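Local structure of D-galactonate dehydratase family member RspA (Pantoea ananatis, 3T6C) at residues Leu243-His248 / Phe269-Pro274; Ile294-Leu299 / Lys313-Ile318. The protein dehydrates D-gluconate to 2-dehydro-3-deoxy-D-gluconate with low activity in vitro, using one magnesium ion per subunit, as a member of the enolase superfamily. One frame throughout, in Å; residues are numbered along the deposited sequence.

Contact 1 (Leu243-His248 / Phe269-Pro274); sequences LLHDAH and FFLEDP. With MG (magnesium ion), chain C; GCO (D-gluconic acid), chain D.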
ATOM      1  N   LEU A 243     -22.731 -17.893 -21.508  1.00  9.91           N
ATOM      2  CA  LEU A 243     -21.669 -18.469 -22.331  1.00  8.42           C
ATOM      3  C   LEU A 243     -20.347 -18.323 -21.570  1.00  8.65           C
ATOM      4  O   LEU A 243     -20.098 -17.322 -20.895  1.00 11.14           O
ATOM      5  CB  LEU A 243     -21.563 -17.706 -23.657  1.00  9.93           C
ATOM      6  CG  LEU A 243     -22.809 -17.809 -24.606  1.00 11.20           C
ATOM      7  CD1 LEU A 243     -22.509 -17.014 -25.903  1.00 14.17           C
ATOM      8  CD2 LEU A 243     -23.234 -19.222 -24.921  1.00 10.64           C
ATOM      9  N   LEU A 244     -19.510 -19.342 -21.647  1.00  8.97           N
ATOM     10  CA  LEU A 244     -18.250 -19.428 -20.876  1.00 10.07           C
ATOM     11  C   LEU A 244     -17.113 -19.711 -21.845  1.00  8.11           C
ATOM     12  O   LEU A 244     -17.335 -20.243 -22.931  1.00  9.99           O
ATOM     13  CB  LEU A 244     -18.319 -20.600 -19.868  1.00  9.43           C
ATOM     14  CG  LEU A 244     -19.304 -20.488 -18.704  1.00 10.88           C
ATOM     15  CD1 LEU A 244     -20.807 -20.585 -19.117  1.00 10.12           C
ATOM     16  CD2 LEU A 244     -18.968 -21.520 -17.687  1.00 13.64           C
ATOM     17  N   HIS A 245     -15.883 -19.320 -21.479  1.00  7.01           N
ATOM     18  CA  HIS A 245     -14.726 -19.658 -22.314  1.00  8.84           C
ATOM     19  C   HIS A 245     -13.545 -19.981 -21.406  1.00 10.55           C
ATOM     20  O   HIS A 245     -13.364 -19.320 -20.374  1.00  9.83           O
ATOM     21  CB  HIS A 245     -14.342 -18.515 -23.298  1.00  9.38           C
ATOM     22  CG  HIS A 245     -13.199 -18.892 -24.197  1.00  9.43           C
ATOM     23  ND1 HIS A 245     -13.316 -19.852 -25.193  1.00 10.33           N
ATOM     24  CD2 HIS A 245     -11.896 -18.519 -24.174  1.00  9.32           C
ATOM     25  CE1 HIS A 245     -12.126 -20.011 -25.770  1.00  8.75           C
ATOM     26  NE2 HIS A 245     -11.253 -19.224 -25.168  1.00 10.64           N
ATOM     27  N   ASP A 246     -12.752 -20.981 -21.798  1.00  8.59           N
ATOM     28  CA  ASP A 246     -11.576 -21.386 -21.015  1.00  7.97           C
ATOM     29  C   ASP A 246     -10.301 -21.057 -21.794  1.00  7.58           C
ATOM     30  O   ASP A 246     -10.014 -21.692 -22.856  1.00  9.82           O
ATOM     31  CB  ASP A 246     -11.683 -22.912 -20.770  1.00 10.23           C
ATOM     32  CG  ASP A 246     -10.654 -23.451 -19.766  1.00  8.73           C
ATOM     33  OD1 ASP A 246      -9.680 -22.752 -19.399  1.00  8.98           O
ATOM     34  OD2 ASP A 246     -10.842 -24.618 -19.319  1.00  8.38           O
ATOM     35  N   ALA A 247      -9.536 -20.072 -21.307  1.00  8.92           N
ATOM     36  CA  ALA A 247      -8.269 -19.710 -21.977  1.00  8.23           C
ATOM     37  C   ALA A 247      -7.181 -20.731 -21.670  1.00 10.96           C
ATOM     38  O   ALA A 247      -6.207 -20.797 -22.393  1.00  8.45           O
ATOM     39  CB  ALA A 247      -7.842 -18.354 -21.512  1.00  9.73           C
ATOM     40  N   HIS A 248      -7.349 -21.498 -20.583  1.00  8.97           N
ATOM     41  CA  HIS A 248      -6.478 -22.666 -20.284  1.00  8.40           C
ATOM     42  C   HIS A 248      -4.995 -22.336 -20.322  1.00  8.40           C
ATOM     43  O   HIS A 248      -4.185 -23.066 -20.900  1.00 10.13           O
ATOM     44  CB  HIS A 248      -6.797 -23.820 -21.239  1.00  9.90           C
ATOM     45  CG  HIS A 248      -6.592 -25.191 -20.646  1.00  8.77           C
ATOM     46  ND1 HIS A 248      -5.343 -25.754 -20.475  1.00 12.23           N
ATOM     47  CD2 HIS A 248      -7.485 -26.126 -20.241  1.00  9.88           C
ATOM     48  CE1 HIS A 248      -5.472 -26.978 -19.979  1.00 12.86           C
ATOM     49  NE2 HIS A 248      -6.765 -27.228 -19.824  1.00 11.15           N
ATOM     50  N   PHE A 269     -20.316 -15.478 -18.810  1.00  9.53           N
ATOM     51  CA  PHE A 269     -20.553 -15.874 -17.434  1.00  7.45           C
ATOM     52  C   PHE A 269     -19.201 -15.934 -16.703  1.00  8.50           C
ATOM     53  O   PHE A 269     -19.083 -15.458 -15.556  1.00  8.67           O
ATOM     54  CB  PHE A 269     -21.307 -17.227 -17.395  1.00  8.53           C
ATOM     55  CG  PHE A 269     -21.621 -17.699 -16.015  1.00  7.58           C
ATOM     56  CD1 PHE A 269     -22.748 -17.235 -15.366  1.00 11.94           C
ATOM     57  CD2 PHE A 269     -20.840 -18.686 -15.409  1.00  7.89           C
ATOM     58  CE1 PHE A 269     -23.085 -17.673 -14.076  1.00 12.01           C
ATOM     59  CE2 PHE A 269     -21.174 -19.115 -14.089  1.00  8.54           C
ATOM     60  CZ  PHE A 269     -22.284 -18.595 -13.448  1.00 12.18           C
ATOM     61  N   PHE A 270     -18.206 -16.541 -17.339  1.00  8.94           N
ATOM     62  CA  PHE A 270     -16.829 -16.332 -16.898  1.00 10.08           C
ATOM     63  C   PHE A 270     -15.831 -16.633 -17.998  1.00  9.71           C
ATOM     64  O   PHE A 270     -16.158 -17.366 -18.928  1.00  9.44           O
ATOM     65  CB  PHE A 270     -16.497 -17.024 -15.553  1.00  9.82           C
ATOM     66  CG  PHE A 270     -16.513 -18.574 -15.520  1.00  6.66           C
ATOM     67  CD1 PHE A 270     -15.738 -19.378 -16.346  1.00  8.37           C
ATOM     68  CD2 PHE A 270     -17.270 -19.222 -14.529  1.00  9.95           C
ATOM     69  CE1 PHE A 270     -15.690 -20.801 -16.216  1.00  7.38           C
ATOM     70  CE2 PHE A 270     -17.243 -20.637 -14.401  1.00  9.43           C
ATOM     71  CZ  PHE A 270     -16.464 -21.426 -15.238  1.00  9.46           C
ATOM     72  N   LEU A 271     -14.648 -16.042 -17.876  1.00  8.33           N
ATOM     73  CA  LEU A 271     -13.426 -16.399 -18.645  1.00  6.96           C
ATOM     74  C   LEU A 271     -12.535 -17.161 -17.675  1.00 10.26           C
ATOM     75  O   LEU A 271     -12.189 -16.624 -16.585  1.00  9.28           O
ATOM     76  CB  LEU A 271     -12.726 -15.133 -19.136  1.00  8.35           C
ATOM     77  CG  LEU A 271     -11.378 -15.365 -19.813  1.00  9.13           C
ATOM     78  CD1 LEU A 271     -11.582 -16.219 -21.116  1.00  9.89           C
ATOM     79  CD2 LEU A 271     -10.739 -14.012 -20.108  1.00 11.22           C
ATOM     80  N   GLU A 272     -12.176 -18.383 -18.055  1.00  8.71           N
ATOM     81  CA  GLU A 272     -11.498 -19.290 -17.118  1.00  8.62           C
ATOM     82  C   GLU A 272      -9.982 -19.374 -17.423  1.00  9.23           C
ATOM     83  O   GLU A 272      -9.530 -19.342 -18.601  1.00  8.83           O
ATOM     84  CB  GLU A 272     -12.145 -20.676 -17.215  1.00  7.59           C
ATOM     85  CG  GLU A 272     -11.507 -21.795 -16.397  1.00  8.36           C
ATOM     86  CD  GLU A 272     -12.116 -23.116 -16.786  1.00  9.65           C
ATOM     87  OE1 GLU A 272     -13.235 -23.112 -17.392  1.00 11.21           O
ATOM     88  OE2 GLU A 272     -11.527 -24.162 -16.412  1.00  8.94           O
ATOM     89  N   ASP A 273      -9.195 -19.446 -16.368  1.00  7.71           N
ATOM     90  CA  ASP A 273      -7.737 -19.648 -16.397  1.00  6.37           C
ATOM     91  C   ASP A 273      -7.024 -18.717 -17.374  1.00  8.86           C
ATOM     92  O   ASP A 273      -6.253 -19.148 -18.241  1.00  9.95           O
ATOM     93  CB  ASP A 273      -7.380 -21.117 -16.666  1.00  8.29           C
ATOM     94  CG  ASP A 273      -7.730 -22.048 -15.463  1.00 10.48           C
ATOM     95  OD1 ASP A 273      -8.311 -21.575 -14.465  1.00 11.48           O
ATOM     96  OD2 ASP A 273      -7.426 -23.283 -15.518  1.00 10.00           O
ATOM     97  N   PRO A 274      -7.260 -17.415 -17.217  1.00  8.43           N
ATOM     98  CA  PRO A 274      -6.522 -16.487 -18.089  1.00  6.74           C
ATOM     99  C   PRO A 274      -5.002 -16.527 -17.797  1.00  9.58           C
ATOM    100  O   PRO A 274      -4.220 -16.113 -18.688  1.00  9.63           O
ATOM    101  CB  PRO A 274      -7.092 -15.118 -17.657  1.00  6.61           C
ATOM    102  CG  PRO A 274      -7.500 -15.334 -16.164  1.00  7.34           C
ATOM    103  CD  PRO A 274      -8.184 -16.709 -16.305  1.00  8.96           C
TER
HETATM  104 MG    MG C 501     -10.431 -25.496 -17.518  1.00  8.02          MG
HETATM  105  C1  GCO D 601     -11.723 -28.105 -17.751  1.00 12.63           C
HETATM  106  C2  GCO D 601     -10.279 -28.440 -17.772  1.00 13.43           C
HETATM  107  C3  GCO D 601      -9.952 -29.814 -18.327  1.00 15.71           C
HETATM  108  C4  GCO D 601      -8.507 -30.173 -18.051  1.00 14.54           C
HETATM  109  C5  GCO D 601      -8.392 -31.648 -17.755  1.00 14.27           C
HETATM  110  C6  GCO D 601      -6.975 -32.095 -17.442  1.00 12.15           C
HETATM  111  O1A GCO D 601     -12.621 -28.997 -17.710  1.00 11.72           O
HETATM  112  O1B GCO D 601     -12.050 -26.880 -17.621  1.00  9.42           O
HETATM  113  O2  GCO D 601      -9.562 -27.341 -18.268  1.00 10.18           O
HETATM  114  O3  GCO D 601     -10.232 -29.760 -19.677  1.00 15.67           O
HETATM  115  O4  GCO D 601      -7.751 -29.836 -19.200  1.00 15.51           O
HETATM  116  O5  GCO D 601      -9.207 -31.941 -16.681  1.00 13.43           O
HETATM  117  O6  GCO D 601      -6.851 -33.468 -17.125  1.00 12.99           O
HETATM  118  O   HOH W   1      -8.631 -24.429 -17.651  1.00  8.61           O
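Asp246 and Glu272 meet at the C-terminal ends of two neighbouring parallel strands in the β/α barrel of a mandelate racemase/muconate lactonizing enzyme family member, a worked case of how such a barrel gathers its metal-binding groups at the C-terminal mouth. The strands, 242-246 and 270-272, are linked through helix 253-262 in a β-α-β unit and run only 16° from parallel. Backbone bonds set the register: His245 N gives to Phe270 O, Glu272 N returns to His245 O at 2.8 Å, and Ala247 N continues to Glu272 O just past the strand end.

Apolar contacts fill the part away from the metal. Phe270 CG lies between backbone N and carbonyl carbon (chi1 66°), which turns a ring face to Leu244 CD2, 3.7 Å from the centroid; Leu244 CD1 lies against Phe269 CB. On the face carrying His245 and Leu271, Leu271 CD1 meets the His245 ring edge at CD2, in the ring plane; that ring's NE2 is held by Tyr222.

The metal end is ionic. The two carboxylates stack with planes 23° apart, and Asp246 OD2 lies 3.0 Å from Glu272 OE2, a proximity that the shared magnesium ion probably makes tolerable; Arg319 also bonds OE2. His248, a probable proton donor/acceptor, pairs its NE2 with gluconate O4 at 2.9 Å. A metal-bound water donates to Asp246 OD1 and, at 2.7 Å, to Asp273 OD2.

Contact 2 (Ile294-Leu299 / Lys313-Ile318); sequences IAMGEL and KLIDYI. With MG (magnesium ion), chain C; GCO (D-gluconic acid), chain D.
Ile294 and Asp316 grip each other twice, through backbone and side chain, where strand 294-296 joins strand 317-318 in the β-α-β unit built with helix 303-311. Asp316 CG sits beside its own backbone N (chi1 -50°), which brings OD1 to Ile294 N; OD1 accepts from that N at 2.8 Å through its anti lone pair, the one facing away from the other oxygen. In return Ile294 O accepts from Asp316 N in the carbonyl plane and, at 3.2 Å, from Tyr317 N, so two successive amides share one oxygen. Met296 N then reaches Tyr317 O, nearly in line with that carbonyl.

Around these bonds the side chains pack on both faces. Ile315 CG2 presses on Met296 CG at 3.6 Å, the two side chains crossing at about a right angle; on the other face Ala295 CB meets Tyr317 CB at 3.8 Å.

Further out, Arg287 forms a salt bridge with Asp316 OD1, and Arg344 binds Tyr317 OH. Beyond the strand end, Glu298 OE1 binds the magnesium ion at 2.2 Å, whereas OE2 lies 2.6 Å from gluconate O2 and is hydrogen-bonded to Tyr103 OH of a neighbouring subunit. One carboxylate thus spans metal and substrate, and the positive metal would probably polarise the bound O2 hydroxyl.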
ATOM      1  N   ILE A 294     -14.032 -13.710 -13.825  1.00  6.86           N
ATOM      2  CA  ILE A 294     -12.845 -14.551 -13.962  1.00  5.61           C
ATOM      3  C   ILE A 294     -12.981 -15.799 -13.089  1.00  7.39           C
ATOM      4  O   ILE A 294     -13.328 -15.708 -11.928  1.00  9.15           O
ATOM      5  CB  ILE A 294     -11.567 -13.777 -13.526  1.00  7.25           C
ATOM      6  CG1 ILE A 294     -11.329 -12.569 -14.466  1.00  8.48           C
ATOM      7  CG2 ILE A 294     -10.312 -14.674 -13.547  1.00  8.06           C
ATOM      8  CD1 ILE A 294     -11.133 -12.922 -15.938  1.00  9.91           C
ATOM      9  N   ALA A 295     -12.681 -16.962 -13.672  1.00  8.10           N
ATOM     10  CA  ALA A 295     -12.603 -18.217 -12.916  1.00  6.80           C
ATOM     11  C   ALA A 295     -11.161 -18.703 -12.954  1.00  7.78           C
ATOM     12  O   ALA A 295     -10.487 -18.612 -13.991  1.00  9.89           O
ATOM     13  CB  ALA A 295     -13.503 -19.293 -13.545  1.00  8.56           C
ATOM     14  N   MET A 296     -10.683 -19.244 -11.817  1.00  8.09           N
ATOM     15  CA  MET A 296      -9.336 -19.805 -11.763  1.00  8.00           C
ATOM     16  C   MET A 296      -9.331 -20.980 -10.858  1.00  7.35           C
ATOM     17  O   MET A 296     -10.021 -20.985  -9.826  1.00  8.33           O
ATOM     18  CB  MET A 296      -8.339 -18.793 -11.113  1.00  8.96           C
ATOM     19  CG  MET A 296      -7.883 -17.608 -11.985  1.00 10.02           C
ATOM     20  SD  MET A 296      -6.633 -18.066 -13.208  1.00 11.06           S
ATOM     21  CE  MET A 296      -5.309 -18.674 -12.161  1.00 13.14           C
ATOM     22  N   GLY A 297      -8.395 -21.882 -11.156  1.00  8.42           N
ATOM     23  CA  GLY A 297      -7.916 -22.791 -10.128  1.00  9.27           C
ATOM     24  C   GLY A 297      -8.023 -24.287 -10.233  1.00  8.98           C
ATOM     25  O   GLY A 297      -7.706 -24.954  -9.247  1.00  8.73           O
ATOM     26  N   GLU A 298      -8.424 -24.835 -11.367  1.00  8.10           N
ATOM     27  CA  GLU A 298      -8.430 -26.310 -11.480  1.00  6.58           C
ATOM     28  C   GLU A 298      -7.044 -26.885 -11.209  1.00  7.33           C
ATOM     29  O   GLU A 298      -6.943 -28.047 -10.761  1.00  9.74           O
ATOM     30  CB  GLU A 298      -8.942 -26.790 -12.869  1.00  9.74           C
ATOM     31  CG  GLU A 298      -7.959 -26.458 -13.980  1.00  8.94           C
ATOM     32  CD  GLU A 298      -8.548 -26.655 -15.373  1.00 11.14           C
ATOM     33  OE1 GLU A 298      -9.677 -26.207 -15.625  1.00  9.75           O
ATOM     34  OE2 GLU A 298      -7.902 -27.261 -16.237  1.00  9.46           O
ATOM     35  N   LEU A 299      -5.986 -26.116 -11.479  1.00  6.58           N
ATOM     36  CA  LEU A 299      -4.612 -26.582 -11.234  1.00  8.08           C
ATOM     37  C   LEU A 299      -4.130 -26.409  -9.784  1.00  9.67           C
ATOM     38  O   LEU A 299      -3.044 -26.878  -9.448  1.00 10.70           O
ATOM     39  CB  LEU A 299      -3.622 -25.826 -12.155  1.00  7.72           C
ATOM     40  CG  LEU A 299      -3.541 -26.402 -13.564  1.00  8.15           C
ATOM     41  CD1 LEU A 299      -2.843 -25.406 -14.506  1.00  9.10           C
ATOM     42  CD2 LEU A 299      -2.708 -27.731 -13.517  1.00  7.97           C
ATOM     43  N   LYS A 313     -10.117 -10.342  -4.121  1.00  9.79           N
ATOM     44  CA  LYS A 313     -11.235 -10.223  -5.074  1.00  8.26           C
ATOM     45  C   LYS A 313     -10.730 -10.320  -6.519  1.00  6.94           C
ATOM     46  O   LYS A 313     -11.240  -9.624  -7.424  1.00 10.02           O
ATOM     47  CB  LYS A 313     -12.044  -8.920  -4.865  1.00  8.75           C
ATOM     48  CG  LYS A 313     -12.303  -8.589  -3.368  1.00  9.35           C
ATOM     49  CD  LYS A 313     -13.020  -9.692  -2.607  1.00  8.82           C
ATOM     50  CE  LYS A 313     -13.462  -9.230  -1.210  1.00  8.16           C
ATOM     51  NZ  LYS A 313     -12.231  -8.972  -0.329  1.00 10.88           N
ATOM     52  N   LEU A 314      -9.727 -11.171  -6.725  1.00  7.82           N
ATOM     53  CA  LEU A 314      -9.076 -11.258  -8.048  1.00  8.90           C
ATOM     54  C   LEU A 314      -9.769 -12.259  -8.950  1.00  7.54           C
ATOM     55  O   LEU A 314      -9.485 -12.305 -10.139  1.00  9.08           O
ATOM     56  CB  LEU A 314      -7.551 -11.595  -7.927  1.00  7.36           C
ATOM     57  CG  LEU A 314      -6.834 -10.507  -7.111  1.00  9.60           C
ATOM     58  CD1 LEU A 314      -5.363 -10.901  -7.048  1.00 10.92           C
ATOM     59  CD2 LEU A 314      -7.021  -9.087  -7.703  1.00 11.72           C
ATOM     60  N   ILE A 315     -10.742 -12.998  -8.393  1.00  7.24           N
ATOM     61  CA  ILE A 315     -11.520 -13.967  -9.157  1.00  7.16           C
ATOM     62  C   ILE A 315     -12.951 -13.912  -8.666  1.00  9.30           C
ATOM     63  O   ILE A 315     -13.238 -13.365  -7.590  1.00  8.04           O
ATOM     64  CB  ILE A 315     -11.000 -15.420  -9.039  1.00  8.37           C
ATOM     65  CG1 ILE A 315     -11.040 -15.887  -7.571  1.00  7.77           C
ATOM     66  CG2 ILE A 315      -9.530 -15.515  -9.524  1.00  9.56           C
ATOM     67  CD1 ILE A 315     -10.570 -17.370  -7.397  1.00  8.07           C
ATOM     68  N   ASP A 316     -13.858 -14.318  -9.517  1.00  8.33           N
ATOM     69  CA  ASP A 316     -15.259 -14.477  -9.140  1.00  7.23           C
ATOM     70  C   ASP A 316     -15.722 -15.891  -8.900  1.00  8.97           C
ATOM     71  O   ASP A 316     -16.776 -16.102  -8.297  1.00  9.15           O
ATOM     72  CB  ASP A 316     -16.087 -13.824 -10.236  1.00  7.69           C
ATOM     73  CG  ASP A 316     -15.580 -12.433 -10.523  1.00  9.97           C
ATOM     74  OD1 ASP A 316     -14.984 -12.212 -11.604  1.00  9.66           O
ATOM     75  OD2 ASP A 316     -15.766 -11.566  -9.599  1.00  9.77           O
ATOM     76  N   TYR A 317     -14.917 -16.858  -9.377  1.00  7.61           N
ATOM     77  CA  TYR A 317     -15.239 -18.289  -9.248  1.00  8.31           C
ATOM     78  C   TYR A 317     -13.987 -19.038  -8.958  1.00 10.88           C
ATOM     79  O   TYR A 317     -12.988 -18.891  -9.666  1.00  9.90           O
ATOM     80  CB  TYR A 317     -15.828 -18.868 -10.575  1.00  8.25           C
ATOM     81  CG  TYR A 317     -17.159 -18.220 -10.940  1.00  9.25           C
ATOM     82  CD1 TYR A 317     -17.191 -17.085 -11.754  1.00  7.43           C
ATOM     83  CD2 TYR A 317     -18.362 -18.719 -10.450  1.00 10.16           C
ATOM     84  CE1 TYR A 317     -18.417 -16.448 -12.063  1.00  6.98           C
ATOM     85  CE2 TYR A 317     -19.599 -18.088 -10.760  1.00  8.02           C
ATOM     86  CZ  TYR A 317     -19.592 -16.989 -11.571  1.00  8.68           C
ATOM     87  OH  TYR A 317     -20.775 -16.356 -11.881  1.00 10.11           O
ATOM     88  N   ILE A 318     -14.045 -19.885  -7.939  1.00  7.56           N
ATOM     89  CA  ILE A 318     -12.921 -20.768  -7.582  1.00  7.14           C
ATOM     90  C   ILE A 318     -13.213 -22.139  -8.208  1.00  7.20           C
ATOM     91  O   ILE A 318     -14.308 -22.698  -8.111  1.00  9.80           O
ATOM     92  CB  ILE A 318     -12.729 -20.789  -6.035  1.00  8.29           C
ATOM     93  CG1 ILE A 318     -11.511 -21.650  -5.675  1.00  7.14           C
ATOM     94  CG2 ILE A 318     -13.908 -21.403  -5.318  1.00  7.96           C
ATOM     95  CD1 ILE A 318     -10.186 -21.094  -6.227  1.00  9.49           C
TER
HETATM   96 MG    MG C 501     -10.431 -25.496 -17.518  1.00  8.02          MG
HETATM   97  C1  GCO D 601     -11.723 -28.105 -17.751  1.00 12.63           C
HETATM   98  C2  GCO D 601     -10.279 -28.440 -17.772  1.00 13.43           C
HETATM   99  C3  GCO D 601      -9.952 -29.814 -18.327  1.00 15.71           C
HETATM  100  C4  GCO D 601      -8.507 -30.173 -18.051  1.00 14.54           C
HETATM  101  C5  GCO D 601      -8.392 -31.648 -17.755  1.00 14.27           C
HETATM  102  C6  GCO D 601      -6.975 -32.095 -17.442  1.00 12.15           C
HETATM  103  O1A GCO D 601     -12.621 -28.997 -17.710  1.00 11.72           O
HETATM  104  O1B GCO D 601     -12.050 -26.880 -17.621  1.00  9.42           O
HETATM  105  O2  GCO D 601      -9.562 -27.341 -18.268  1.00 10.18           O
HETATM  106  O3  GCO D 601     -10.232 -29.760 -19.677  1.00 15.67           O
HETATM  107  O4  GCO D 601      -7.751 -29.836 -19.200  1.00 15.51           O
HETATM  108  O5  GCO D 601      -9.207 -31.941 -16.681  1.00 13.43           O
HETATM  109  O6  GCO D 601      -6.851 -33.468 -17.125  1.00 12.99           O
HETATM  110  O   HOH W   1      -8.631 -24.429 -17.651  1.00  8.61           O

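How the contacts relate
From the N terminus, strand 242-246 leads through helix 253-262 to strand 270-272, where contact 1 closes its loop. The chain then passes helix 283-289 to strand 294-296 and helix 303-311 to strand 317-318, where contact 2 closes. The two loops follow in series, neither nesting nor crossing, yet their strands are consecutive in one sheet: 270-272 of contact 1 pairs with 294-296 of contact 2, with Asp273 N only 2.8 Å from Ala295 O. Phe269 and Tyr317 also meet across the boundary. At the barrel mouth both contacts reach the same magnesium ion and gluconate, so two β-α-β units of one barrel contribute to a single site.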